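Local atomic coordinates of DTDP-4-dehydrorhamnose reductase, rfbD ortholog (Clostridium acetobutylicum, PDB entry 1VL0), a protein that probably catalyses the NAD(P)H-dependent reduction of dTDP-6-deoxy-L-lyxo-4-hexulose to dTDP-L-rhamnose, a step of dTDP-L-rhamnose biosynthesis. Residues L85-N90 / Y137-L142; T126-V131 / R264-E269; G222-Y227 / R277-S282. One frame throughout, in Å; residues are numbered along the deposited sequence.

Interaction 1: L85-N90 / Y137-L142; sequences LAYKIN and YGKTKL. With NAI (1,4-dihydronicotinamide adenine dinucleotide), chain D.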
loop_
_atom_site.group_PDB
_atom_site.type_symbol
_atom_site.label_atom_id
_atom_site.label_comp_id
_atom_site.label_asym_id
_atom_site.label_seq_id
_atom_site.Cartn_x
_atom_site.Cartn_y
_atom_site.Cartn_z
ATOM N N LEU A 85 -12.802 -18.983 -8.634
ATOM C CA LEU A 85 -12.613 -19.752 -7.431
ATOM C C LEU A 85 -11.259 -19.492 -6.790
ATOM O O LEU A 85 -11.164 -19.406 -5.571
ATOM C CB LEU A 85 -12.809 -21.255 -7.728
ATOM C CG LEU A 85 -12.750 -22.164 -6.489
ATOM C CD1 LEU A 85 -13.831 -21.793 -5.481
ATOM C CD2 LEU A 85 -12.881 -23.634 -6.878
ATOM N N ALA A 86 -10.202 -19.385 -7.588
ATOM C CA ALA A 86 -8.895 -19.019 -7.040
ATOM C C ALA A 86 -8.935 -17.655 -6.336
ATOM O O ALA A 86 -8.342 -17.482 -5.288
ATOM C CB ALA A 86 -7.861 -19.001 -8.153
ATOM N N TYR A 87 -9.617 -16.684 -6.929
ATOM C CA TYR A 87 -9.737 -15.353 -6.341
ATOM C C TYR A 87 -10.499 -15.443 -5.023
ATOM O O TYR A 87 -10.057 -14.904 -4.017
ATOM C CB TYR A 87 -10.412 -14.349 -7.309
ATOM C CG TYR A 87 -9.413 -13.528 -8.075
ATOM C CD1 TYR A 87 -8.519 -12.681 -7.399
ATOM C CD2 TYR A 87 -9.349 -13.568 -9.442
ATOM C CE1 TYR A 87 -7.602 -11.905 -8.061
ATOM C CE2 TYR A 87 -8.423 -12.793 -10.112
ATOM C CZ TYR A 87 -7.542 -11.977 -9.419
ATOM O OH TYR A 87 -6.609 -11.219 -10.097
ATOM N N LYS A 88 -11.581 -16.231 -5.006
ATOM C CA LYS A 88 -12.385 -16.354 -3.802
ATOM C C LYS A 88 -11.583 -16.933 -2.654
ATOM O O LYS A 88 -11.636 -16.412 -1.539
ATOM C CB LYS A 88 -13.620 -17.240 -4.026
ATOM C CG LYS A 88 -14.678 -16.636 -4.893
ATOM C CD LYS A 88 -15.902 -17.589 -4.941
ATOM C CE LYS A 88 -16.957 -17.057 -5.910
ATOM N NZ LYS A 88 -18.185 -17.886 -6.015
ATOM N N ILE A 89 -10.848 -18.018 -2.925
ATOM C CA ILE A 89 -10.118 -18.688 -1.872
ATOM C C ILE A 89 -8.801 -17.988 -1.570
ATOM O O ILE A 89 -8.422 -17.853 -0.427
ATOM C CB ILE A 89 -9.868 -20.178 -2.232
ATOM C CG1 ILE A 89 -11.215 -20.905 -2.443
ATOM C CG2 ILE A 89 -9.082 -20.885 -1.079
ATOM C CD1 ILE A 89 -11.093 -22.426 -2.778
ATOM N N ASN A 90 -8.070 -17.607 -2.610
ATOM C CA ASN A 90 -6.708 -17.104 -2.430
ATOM C C ASN A 90 -6.631 -15.610 -2.098
ATOM O O ASN A 90 -5.623 -15.184 -1.543
ATOM C CB ASN A 90 -5.841 -17.414 -3.659
ATOM C CG ASN A 90 -5.524 -18.883 -3.784
ATOM O OD1 ASN A 90 -5.643 -19.635 -2.827
ATOM N ND2 ASN A 90 -5.121 -19.310 -4.977
ATOM N N TYR A 137 -2.556 -18.631 -10.021
ATOM C CA TYR A 137 -2.234 -18.939 -8.653
ATOM C C TYR A 137 -1.437 -17.795 -8.038
ATOM O O TYR A 137 -1.778 -17.286 -6.983
ATOM C CB TYR A 137 -1.444 -20.239 -8.586
ATOM C CG TYR A 137 -0.976 -20.582 -7.192
ATOM C CD1 TYR A 137 -1.896 -20.842 -6.177
ATOM C CD2 TYR A 137 0.368 -20.623 -6.883
ATOM C CE1 TYR A 137 -1.464 -21.140 -4.910
ATOM C CE2 TYR A 137 0.823 -20.926 -5.598
ATOM C CZ TYR A 137 -0.068 -21.171 -4.624
ATOM O OH TYR A 137 0.403 -21.476 -3.362
ATOM N N GLY A 138 -0.363 -17.373 -8.703
ATOM C CA GLY A 138 0.458 -16.310 -8.143
ATOM C C GLY A 138 -0.271 -14.973 -7.999
ATOM O O GLY A 138 -0.114 -14.239 -7.020
ATOM N N LYS A 139 -1.061 -14.645 -9.002
ATOM C CA LYS A 139 -1.761 -13.368 -9.043
ATOM C C LYS A 139 -2.794 -13.290 -7.925
ATOM O O LYS A 139 -2.895 -12.292 -7.244
ATOM C CB LYS A 139 -2.426 -13.188 -10.416
ATOM C CG LYS A 139 -3.457 -12.046 -10.491
ATOM C CD LYS A 139 -2.868 -10.639 -10.147
ATOM C CE LYS A 139 -3.924 -9.533 -10.375
ATOM N NZ LYS A 139 -3.359 -8.133 -10.234
ATOM N N THR A 140 -3.547 -14.363 -7.754
ATOM C CA THR A 140 -4.583 -14.432 -6.688
ATOM C C THR A 140 -4.009 -14.475 -5.283
ATOM O O THR A 140 -4.560 -13.879 -4.382
ATOM C CB THR A 140 -5.516 -15.645 -6.892
ATOM O OG1 THR A 140 -4.778 -16.895 -6.835
ATOM C CG2 THR A 140 -6.207 -15.574 -8.270
ATOM N N LYS A 141 -2.908 -15.193 -5.089
ATOM C CA LYS A 141 -2.219 -15.188 -3.800
ATOM C C LYS A 141 -1.652 -13.797 -3.529
ATOM O O LYS A 141 -1.702 -13.325 -2.426
ATOM C CB LYS A 141 -1.075 -16.206 -3.756
ATOM C CG LYS A 141 -1.482 -17.660 -3.829
ATOM C CD LYS A 141 -2.168 -18.110 -2.511
ATOM C CE LYS A 141 -1.210 -18.123 -1.312
ATOM N NZ LYS A 141 -1.924 -18.575 -0.080
ATOM N N LEU A 142 -1.109 -13.133 -4.534
ATOM C CA LEU A 142 -0.606 -11.756 -4.337
ATOM C C LEU A 142 -1.692 -10.773 -3.892
ATOM O O LEU A 142 -1.488 -9.960 -3.010
ATOM C CB LEU A 142 0.055 -11.220 -5.591
ATOM C CG LEU A 142 0.583 -9.785 -5.470
ATOM C CD1 LEU A 142 1.722 -9.659 -4.530
ATOM C CD2 LEU A 142 1.015 -9.287 -6.839
HETATM P PA NAI D . -2.974 -27.965 1.692
HETATM O O1A NAI D . -3.466 -28.012 0.273
HETATM O O2A NAI D . -2.271 -29.222 2.142
HETATM O O5B NAI D . -4.228 -27.535 2.597
HETATM C C5B NAI D . -4.948 -26.381 2.214
HETATM C C4B NAI D . -6.320 -26.351 2.875
HETATM O O4B NAI D . -7.155 -25.409 2.202
HETATM C C3B NAI D . -7.111 -27.656 2.817
HETATM O O3B NAI D . -7.259 -28.204 4.113
HETATM C C2B NAI D . -8.448 -27.207 2.209
HETATM O O2B NAI D . -9.579 -27.982 2.585
HETATM C C1B NAI D . -8.450 -25.743 2.661
HETATM N N9A NAI D . -9.514 -24.854 2.159
HETATM C C8A NAI D . -9.902 -24.746 0.852
HETATM N N7A NAI D . -10.916 -23.860 0.784
HETATM C C5A NAI D . -11.215 -23.403 2.022
HETATM C C6A NAI D . -12.172 -22.493 2.477
HETATM N N6A NAI D . -13.020 -21.914 1.641
HETATM N N1A NAI D . -12.243 -22.209 3.822
HETATM C C2A NAI D . -11.354 -22.821 4.712
HETATM N N3A NAI D . -10.432 -23.738 4.272
HETATM C C4A NAI D . -10.340 -24.026 2.926
HETATM O O3 NAI D . -2.054 -26.662 1.853
HETATM P PN NAI D . -0.491 -26.609 2.273
HETATM O O1N NAI D . -0.343 -26.596 3.741
HETATM O O2N NAI D . 0.266 -27.475 1.342
HETATM O O5D NAI D . -0.226 -25.048 1.934
HETATM C C5D NAI D . -0.229 -24.109 3.001
HETATM C C4D NAI D . 0.054 -22.734 2.457
HETATM O O4D NAI D . 1.324 -22.688 1.773
HETATM C C3D NAI D . -1.014 -22.265 1.470
HETATM O O3D NAI D . -1.365 -20.982 1.907
HETATM C C2D NAI D . -0.328 -22.243 0.104
HETATM O O2D NAI D . -0.755 -21.259 -0.833
HETATM C C1D NAI D . 1.126 -22.009 0.531
HETATM N N1N NAI D . 2.110 -22.534 -0.414
HETATM C C2N NAI D . 2.279 -23.896 -0.511
HETATM C C3N NAI D . 3.240 -24.375 -1.399
HETATM C C7N NAI D . 3.234 -25.818 -1.807
HETATM O O7N NAI D . 4.382 -26.312 -2.444
HETATM N N7N NAI D . 2.168 -26.590 -1.564
HETATM C C4N NAI D . 4.006 -23.477 -2.156
HETATM C C5N NAI D . 3.821 -22.099 -2.047
HETATM C C6N NAI D . 2.849 -21.659 -1.154
HETATM O O HOH W 1 -4.238 -17.301 0.129
#

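Interaction 2: T126-V131 / R264-E269; sequences TEFDEV and RNYMLE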
loop_
_atom_site.group_PDB
_atom_site.type_symbol
_atom_site.label_atom_id
_atom_site.label_comp_id
_atom_site.label_asym_id
_atom_site.label_seq_id
_atom_site.Cartn_x
_atom_site.Cartn_y
_atom_site.Cartn_z
ATOM N N THR A 126 14.774 -11.619 -2.267
ATOM C CA THR A 126 14.405 -11.083 -0.953
ATOM C C THR A 126 13.011 -10.481 -0.935
ATOM O O THR A 126 12.389 -10.244 -1.952
ATOM C CB THR A 126 15.354 -10.020 -0.436
ATOM O OG1 THR A 126 15.001 -8.758 -0.986
ATOM C CG2 THR A 126 16.777 -10.294 -0.776
ATOM N N GLU A 127 12.534 -10.251 0.271
ATOM C CA GLU A 127 11.230 -9.656 0.482
ATOM C C GLU A 127 11.109 -8.228 -0.086
ATOM O O GLU A 127 10.033 -7.704 -0.137
ATOM C CB GLU A 127 10.977 -9.592 1.980
ATOM C CG GLU A 127 10.897 -10.946 2.685
ATOM C CD GLU A 127 12.236 -11.523 3.157
ATOM O OE1 GLU A 127 13.312 -11.158 2.606
ATOM O OE2 GLU A 127 12.193 -12.380 4.067
ATOM N N PHE A 128 12.238 -7.598 -0.443
ATOM C CA PHE A 128 12.251 -6.244 -0.970
ATOM C C PHE A 128 12.319 -6.214 -2.500
ATOM O O PHE A 128 12.335 -5.172 -3.086
ATOM C CB PHE A 128 13.422 -5.452 -0.391
ATOM C CG PHE A 128 13.471 -5.457 1.103
ATOM C CD1 PHE A 128 12.440 -4.916 1.838
ATOM C CD2 PHE A 128 14.508 -6.057 1.779
ATOM C CE1 PHE A 128 12.452 -4.947 3.252
ATOM C CE2 PHE A 128 14.529 -6.091 3.174
ATOM C CZ PHE A 128 13.490 -5.509 3.910
ATOM N N ASP A 129 12.381 -7.374 -3.122
ATOM C CA ASP A 129 12.370 -7.479 -4.553
ATOM C C ASP A 129 10.959 -7.333 -5.117
ATOM O O ASP A 129 9.987 -7.572 -4.429
ATOM C CB ASP A 129 12.968 -8.829 -4.952
ATOM C CG ASP A 129 14.470 -8.879 -4.738
ATOM O OD1 ASP A 129 15.106 -7.801 -4.794
ATOM O OD2 ASP A 129 15.081 -9.929 -4.520
ATOM N N GLU A 130 10.843 -6.975 -6.391
ATOM C CA GLU A 130 9.522 -6.734 -6.941
ATOM C C GLU A 130 8.777 -7.963 -7.450
ATOM O O GLU A 130 9.317 -8.857 -8.092
ATOM C CB GLU A 130 9.551 -5.600 -7.968
ATOM C CG GLU A 130 9.743 -5.928 -9.426
ATOM C CD GLU A 130 9.550 -4.661 -10.298
ATOM O OE1 GLU A 130 8.420 -4.076 -10.299
ATOM O OE2 GLU A 130 10.539 -4.232 -10.958
ATOM N N VAL A 131 7.495 -7.996 -7.096
ATOM C CA VAL A 131 6.603 -9.075 -7.454
ATOM C C VAL A 131 6.164 -8.892 -8.887
ATOM O O VAL A 131 6.189 -7.769 -9.406
ATOM C CB VAL A 131 5.386 -9.127 -6.494
ATOM C CG1 VAL A 131 5.865 -9.349 -5.082
ATOM C CG2 VAL A 131 4.557 -7.827 -6.618
ATOM N N ARG A 264 15.430 -15.958 -0.580
ATOM C CA ARG A 264 16.298 -15.726 0.538
ATOM C C ARG A 264 15.407 -15.396 1.743
ATOM O O ARG A 264 14.476 -14.600 1.626
ATOM C CB ARG A 264 17.213 -14.569 0.231
ATOM C CG ARG A 264 18.265 -14.337 1.251
ATOM C CD ARG A 264 19.289 -13.332 0.840
ATOM N NE ARG A 264 20.197 -13.059 1.955
ATOM C CZ ARG A 264 21.188 -12.175 1.952
ATOM N NH1 ARG A 264 21.439 -11.480 0.883
ATOM N NH2 ARG A 264 21.926 -11.991 3.037
ATOM N N ASN A 265 15.717 -15.976 2.895
ATOM C CA ASN A 265 15.035 -15.681 4.121
ATOM C C ASN A 265 15.696 -14.458 4.758
ATOM O O ASN A 265 16.148 -14.490 5.941
ATOM C CB ASN A 265 15.109 -16.860 5.113
ATOM C CG ASN A 265 14.259 -18.083 4.734
ATOM O OD1 ASN A 265 13.766 -18.259 3.621
ATOM N ND2 ASN A 265 14.145 -18.963 5.671
ATOM N N TYR A 266 15.655 -13.339 4.036
ATOM C CA TYR A 266 16.404 -12.100 4.390
ATOM C C TYR A 266 15.866 -11.384 5.620
ATOM O O TYR A 266 16.598 -10.942 6.492
ATOM C CB TYR A 266 16.403 -11.183 3.190
ATOM C CG TYR A 266 17.468 -10.121 3.173
ATOM C CD1 TYR A 266 18.734 -10.341 3.660
ATOM C CD2 TYR A 266 17.183 -8.861 2.639
ATOM C CE1 TYR A 266 19.704 -9.318 3.627
ATOM C CE2 TYR A 266 18.096 -7.869 2.607
ATOM C CZ TYR A 266 19.376 -8.100 3.095
ATOM O OH TYR A 266 20.280 -7.064 3.019
HETATM N N MSE A 267 14.562 -11.323 5.740
HETATM C CA MSE A 267 13.971 -10.651 6.919
HETATM C C MSE A 267 14.260 -11.383 8.191
HETATM O O MSE A 267 14.431 -10.762 9.257
HETATM C CB MSE A 267 12.462 -10.498 6.735
HETATM C CG MSE A 267 12.110 -9.385 5.775
HETATM SE SE MSE A 267 12.283 -7.636 6.690
HETATM C CE MSE A 267 10.876 -7.836 8.030
ATOM N N LEU A 268 14.291 -12.706 8.124
ATOM C CA LEU A 268 14.741 -13.487 9.278
ATOM C C LEU A 268 16.194 -13.219 9.636
ATOM O O LEU A 268 16.525 -12.962 10.809
ATOM C CB LEU A 268 14.495 -14.967 9.050
ATOM C CG LEU A 268 13.032 -15.407 9.156
ATOM C CD1 LEU A 268 12.925 -16.891 8.792
ATOM C CD2 LEU A 268 12.436 -15.160 10.548
ATOM N N GLU A 269 17.052 -13.225 8.622
ATOM C CA GLU A 269 18.471 -12.906 8.795
ATOM C C GLU A 269 18.704 -11.516 9.385
ATOM O O GLU A 269 19.573 -11.321 10.208
ATOM C CB GLU A 269 19.189 -12.983 7.455
ATOM C CG GLU A 269 19.305 -14.377 6.863
ATOM C CD GLU A 269 19.893 -14.356 5.418
ATOM O OE1 GLU A 269 20.287 -13.299 4.939
ATOM O OE2 GLU A 269 19.958 -15.408 4.750
HETATM O O HOH W 2 12.780 -14.120 5.943
#

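Interaction 3: G222-Y227 / R277-S282; sequences GICSWY and REWKES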
loop_
_atom_site.group_PDB
_atom_site.type_symbol
_atom_site.label_atom_id
_atom_site.label_comp_id
_atom_site.label_asym_id
_atom_site.label_seq_id
_atom_site.Cartn_x
_atom_site.Cartn_y
_atom_site.Cartn_z
ATOM N N GLY A 222 19.602 -23.410 1.424
ATOM C CA GLY A 222 20.149 -24.086 0.275
ATOM C C GLY A 222 19.349 -23.867 -0.994
ATOM O O GLY A 222 18.431 -23.048 -1.040
ATOM N N ILE A 223 19.721 -24.618 -2.025
ATOM C CA ILE A 223 19.172 -24.478 -3.375
ATOM C C ILE A 223 19.358 -25.777 -4.153
ATOM O O ILE A 223 20.397 -26.393 -4.070
ATOM C CB ILE A 223 19.876 -23.307 -4.109
ATOM C CG1 ILE A 223 19.592 -23.339 -5.617
ATOM C CG2 ILE A 223 21.401 -23.363 -3.871
ATOM C CD1 ILE A 223 20.176 -22.183 -6.386
ATOM N N CYS A 224 18.335 -26.184 -4.905
ATOM C CA CYS A 224 18.443 -27.284 -5.851
ATOM C C CYS A 224 17.338 -27.229 -6.909
ATOM O O CYS A 224 16.445 -26.396 -6.850
ATOM C CB CYS A 224 18.424 -28.609 -5.095
ATOM S SG CYS A 224 16.830 -29.030 -4.312
ATOM N N SER A 225 17.437 -28.100 -7.906
ATOM C CA SER A 225 16.365 -28.321 -8.865
ATOM C C SER A 225 15.439 -29.426 -8.374
ATOM O O SER A 225 15.799 -30.165 -7.439
ATOM C CB SER A 225 16.942 -28.760 -10.213
ATOM O OG SER A 225 17.484 -30.075 -10.090
ATOM N N TRP A 226 14.279 -29.584 -9.033
ATOM C CA TRP A 226 13.374 -30.721 -8.746
ATOM C C TRP A 226 14.061 -32.059 -8.977
ATOM O O TRP A 226 13.816 -33.013 -8.216
ATOM C CB TRP A 226 12.078 -30.676 -9.543
ATOM C CG TRP A 226 11.171 -29.570 -9.188
ATOM C CD1 TRP A 226 10.956 -28.422 -9.914
ATOM C CD2 TRP A 226 10.299 -29.488 -8.053
ATOM N NE1 TRP A 226 10.026 -27.628 -9.285
ATOM C CE2 TRP A 226 9.613 -28.252 -8.137
ATOM C CE3 TRP A 226 10.051 -30.320 -6.952
ATOM C CZ2 TRP A 226 8.678 -27.844 -7.186
ATOM C CZ3 TRP A 226 9.147 -29.911 -5.999
ATOM C CH2 TRP A 226 8.461 -28.678 -6.118
ATOM N N TYR A 227 14.909 -32.121 -10.008
ATOM C CA TYR A 227 15.732 -33.288 -10.297
ATOM C C TYR A 227 16.621 -33.642 -9.069
ATOM O O TYR A 227 16.611 -34.758 -8.568
ATOM C CB TYR A 227 16.544 -33.062 -11.589
ATOM C CG TYR A 227 17.679 -34.056 -11.763
ATOM C CD1 TYR A 227 17.443 -35.354 -12.233
ATOM C CD2 TYR A 227 18.983 -33.713 -11.392
ATOM C CE1 TYR A 227 18.476 -36.266 -12.352
ATOM C CE2 TYR A 227 20.015 -34.605 -11.503
ATOM C CZ TYR A 227 19.760 -35.891 -11.987
ATOM O OH TYR A 227 20.797 -36.771 -12.107
ATOM N N ARG A 277 16.433 -25.074 8.563
ATOM C CA ARG A 277 17.560 -25.950 8.405
ATOM C C ARG A 277 17.857 -26.139 6.941
ATOM O O ARG A 277 17.052 -25.819 6.067
ATOM C CB ARG A 277 17.273 -27.318 9.044
ATOM C CG ARG A 277 17.097 -27.263 10.532
ATOM C CD ARG A 277 16.507 -28.484 11.097
ATOM N NE ARG A 277 15.156 -28.687 10.601
ATOM C CZ ARG A 277 14.387 -29.701 10.911
ATOM N NH1 ARG A 277 14.824 -30.652 11.718
ATOM N NH2 ARG A 277 13.167 -29.755 10.423
ATOM N N GLU A 278 19.036 -26.665 6.690
ATOM C CA GLU A 278 19.449 -27.069 5.339
ATOM C C GLU A 278 18.433 -28.085 4.821
ATOM O O GLU A 278 17.988 -28.968 5.560
ATOM C CB GLU A 278 20.839 -27.723 5.401
ATOM C CG GLU A 278 21.995 -26.784 5.683
ATOM C CD GLU A 278 22.281 -25.845 4.531
ATOM O OE1 GLU A 278 21.969 -26.192 3.342
ATOM O OE2 GLU A 278 22.819 -24.750 4.836
ATOM N N TRP A 279 18.112 -27.984 3.531
ATOM C CA TRP A 279 17.006 -28.715 2.996
ATOM C C TRP A 279 17.188 -30.219 3.139
ATOM O O TRP A 279 16.267 -30.928 3.459
ATOM C CB TRP A 279 16.746 -28.278 1.558
ATOM C CG TRP A 279 17.701 -28.693 0.490
ATOM C CD1 TRP A 279 18.759 -27.973 0.005
ATOM C CD2 TRP A 279 17.638 -29.889 -0.297
ATOM N NE1 TRP A 279 19.362 -28.651 -1.025
ATOM C CE2 TRP A 279 18.709 -29.836 -1.231
ATOM C CE3 TRP A 279 16.807 -31.018 -0.296
ATOM C CZ2 TRP A 279 18.960 -30.864 -2.150
ATOM C CZ3 TRP A 279 17.029 -32.007 -1.186
ATOM C CH2 TRP A 279 18.112 -31.926 -2.138
ATOM N N LYS A 280 18.402 -30.706 2.995
ATOM C CA LYS A 280 18.635 -32.166 3.093
ATOM C C LYS A 280 18.411 -32.719 4.488
ATOM O O LYS A 280 17.972 -33.850 4.662
ATOM C CB LYS A 280 20.044 -32.492 2.624
ATOM C CG LYS A 280 20.171 -32.424 1.096
ATOM C CD LYS A 280 21.549 -32.778 0.678
ATOM C CE LYS A 280 21.693 -32.725 -0.842
ATOM N NZ LYS A 280 23.100 -33.051 -1.191
ATOM N N GLU A 281 18.694 -31.904 5.491
ATOM C CA GLU A 281 18.461 -32.289 6.878
ATOM C C GLU A 281 16.959 -32.404 7.205
ATOM O O GLU A 281 16.527 -33.335 7.861
ATOM C CB GLU A 281 19.133 -31.261 7.780
ATOM C CG GLU A 281 19.078 -31.550 9.265
ATOM C CD GLU A 281 19.756 -30.467 10.127
ATOM O OE1 GLU A 281 20.463 -29.587 9.571
ATOM O OE2 GLU A 281 19.550 -30.493 11.369
ATOM N N SER A 282 16.181 -31.405 6.783
ATOM C CA SER A 282 14.776 -31.400 6.954
ATOM C C SER A 282 14.141 -32.583 6.241
ATOM O O SER A 282 13.214 -33.228 6.746
ATOM C CB SER A 282 14.199 -30.085 6.418
ATOM O OG SER A 282 14.573 -29.016 7.253
HETATM O O HOH W 3 21.971 -26.373 -1.144
#

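Interaction 1: L85-N90 / Y137-L142
Y137 and K141 form the YxxxK motif of an extended short-chain dehydrogenase/reductase, and the helix that carries them packs through T140 and K141 against N90 of helix 83-104. The axes of the two short helical segments approach to 8.5 Å, crossing at -36°. T140 points into the interface and meets helix 83-104 with both branches. Its methyl CG2 sits 3.7 Å from the centroid of the Y87 ring, almost on the ring normal, a CH-pi contact over the face. OG1 accepts a nearly straight hydrogen bond from N90 ND2 (3.1 Å, 162°) lying in the amide plane; A136 O is a further partner of OG1. With N90 OD1 bonded to H73 N, the amide is held at both ends and its rotation is fixed. The CD of K141 rests against N90 CG, where the lysine chain, bent at its second and third torsions, curls toward the cofactor. Four acceptors surround NZ, nicotinamide-ribose O2D and O3D, I111 O and a water, so at least one proton is shared, probably by the two hydroxyls. Y137 OH shares a hydrogen bond with O2D at 2.8 Å. The water, 2.6 Å from K141 NZ, bridges to N90 O at 3.0 Å.

Interaction 2: T126-V131 / R264-E269
E127 reaches across to the first turn of helix 266-270, where its OE2 accepts from the backbone N of M267, a selenomethionine, at 3.1 Å and 159°. The donor comes from above the carboxylate plane, tilted 44° out of it. The same oxygen accepts a hydrogen bond from a water 2.6 Å away, which in turn accepts from L268 N, and it also accepts from H217 N. Two amides at the start of the helix are thus served by one carboxylate, one directly and one through water, and the helix end would be expected to favour its negative charge. The other oxygen, OE1, lies 3.1 Å from Y266 CB. The bend of E127 at chi2 (87°) lays its carboxyl carbon alongside M267 CG.

Beside this polar grip, T126 and Y266 lie side by side and point the same way, with T126 CG2 3.7 Å from Y266 CD2. The F128 ring presents its edge to Y266 CD2, while its CZ meets M267 SE at 3.7 Å in an oblique Met-aromatic contact.

The loop is shaped by a type I turn from T126 to D129, by an ST turn in which T126 OG1 accepts from F128 N, and by D129 OD2, which accepts from T126 N. Across from it, R264 forms a salt bridge with E269, NE and NH2 both donating to OE1, and one face of its guanidinium lies against Y266 CD1. Strand 214-217 backs the helix, F216 touching M267 and L268. F128 also stacks on Y87 of a neighbouring subunit, and Y266 OH bonds to D84 there, so the loop between strand 107-113 and helix 136-151 joins helix 266-270 at a subunit interface.

Interaction 3: G222-Y227 / R277-S282
I223 runs extended into the short strand 224-225, after G222 at positive phi, and the strand leads directly into helix 226-237, while 277-282 turns from a loop into helix 279-290 with E278 at its N-cap position. The backbones come closest at G222 and E278, whose CA atoms are 5.9 Å apart. The backbone angles of G222 (101/-171) suit glycine, and its CA lies at the edge of the W279 indole, 4.1 Å from CD1.

W279 and C224 carry most of the contact. C224 SG lies over the six-membered ring, 3.8 Å from its centroid and 21° off the normal, a sulfur-aromatic contact displaced toward the rim. The nearest ring atom is CZ2, at 3.5 Å from SG. Both side chains have chi1 near +70°, setting SG and the indole CG between backbone N and carbonyl carbon of their own residues. The opposite face of the indole is covered by CG of K280, so the ring is clamped between a thiol and a lysine methylene. A water in the indole plane accepts from I223 N at 3.0 Å and more weakly from W279 NE1, bridging the segments along the ring edge.

T193 and P194 of strand 191-196 also touch the indole, and C224 pairs its backbone with G192. R277 and S282 anchor the start of helix 279-290 to D199 of helix 197-210. Through W279 the C-terminal helix docks on strand 224-225, which pairs antiparallel with 191-196 in the mixed sheet whose parallel strands form the Rossmann-like core.

How the interactions relate
Only interaction 1 touches the cofactor, through Y137 and K141; the other two lie farther off, the N265 side chain of interaction 2 about 12 Å from the dinucleotide and that of C224 in interaction 3 about 13 Å. Interactions 1 and 2 have centres 21 Å apart but touch where L142 CD2 meets V131 CG2 at 3.8 Å, the loop 126-131 leading into helix 136-151. The two contacts also meet across the subunit interface. Interaction 3 stands across the chain's centre from interaction 1, with centres 27 Å apart. It comes within about 7 Å of interaction 2 at nearest atoms, and helices 266-270 and 279-290 are consecutive.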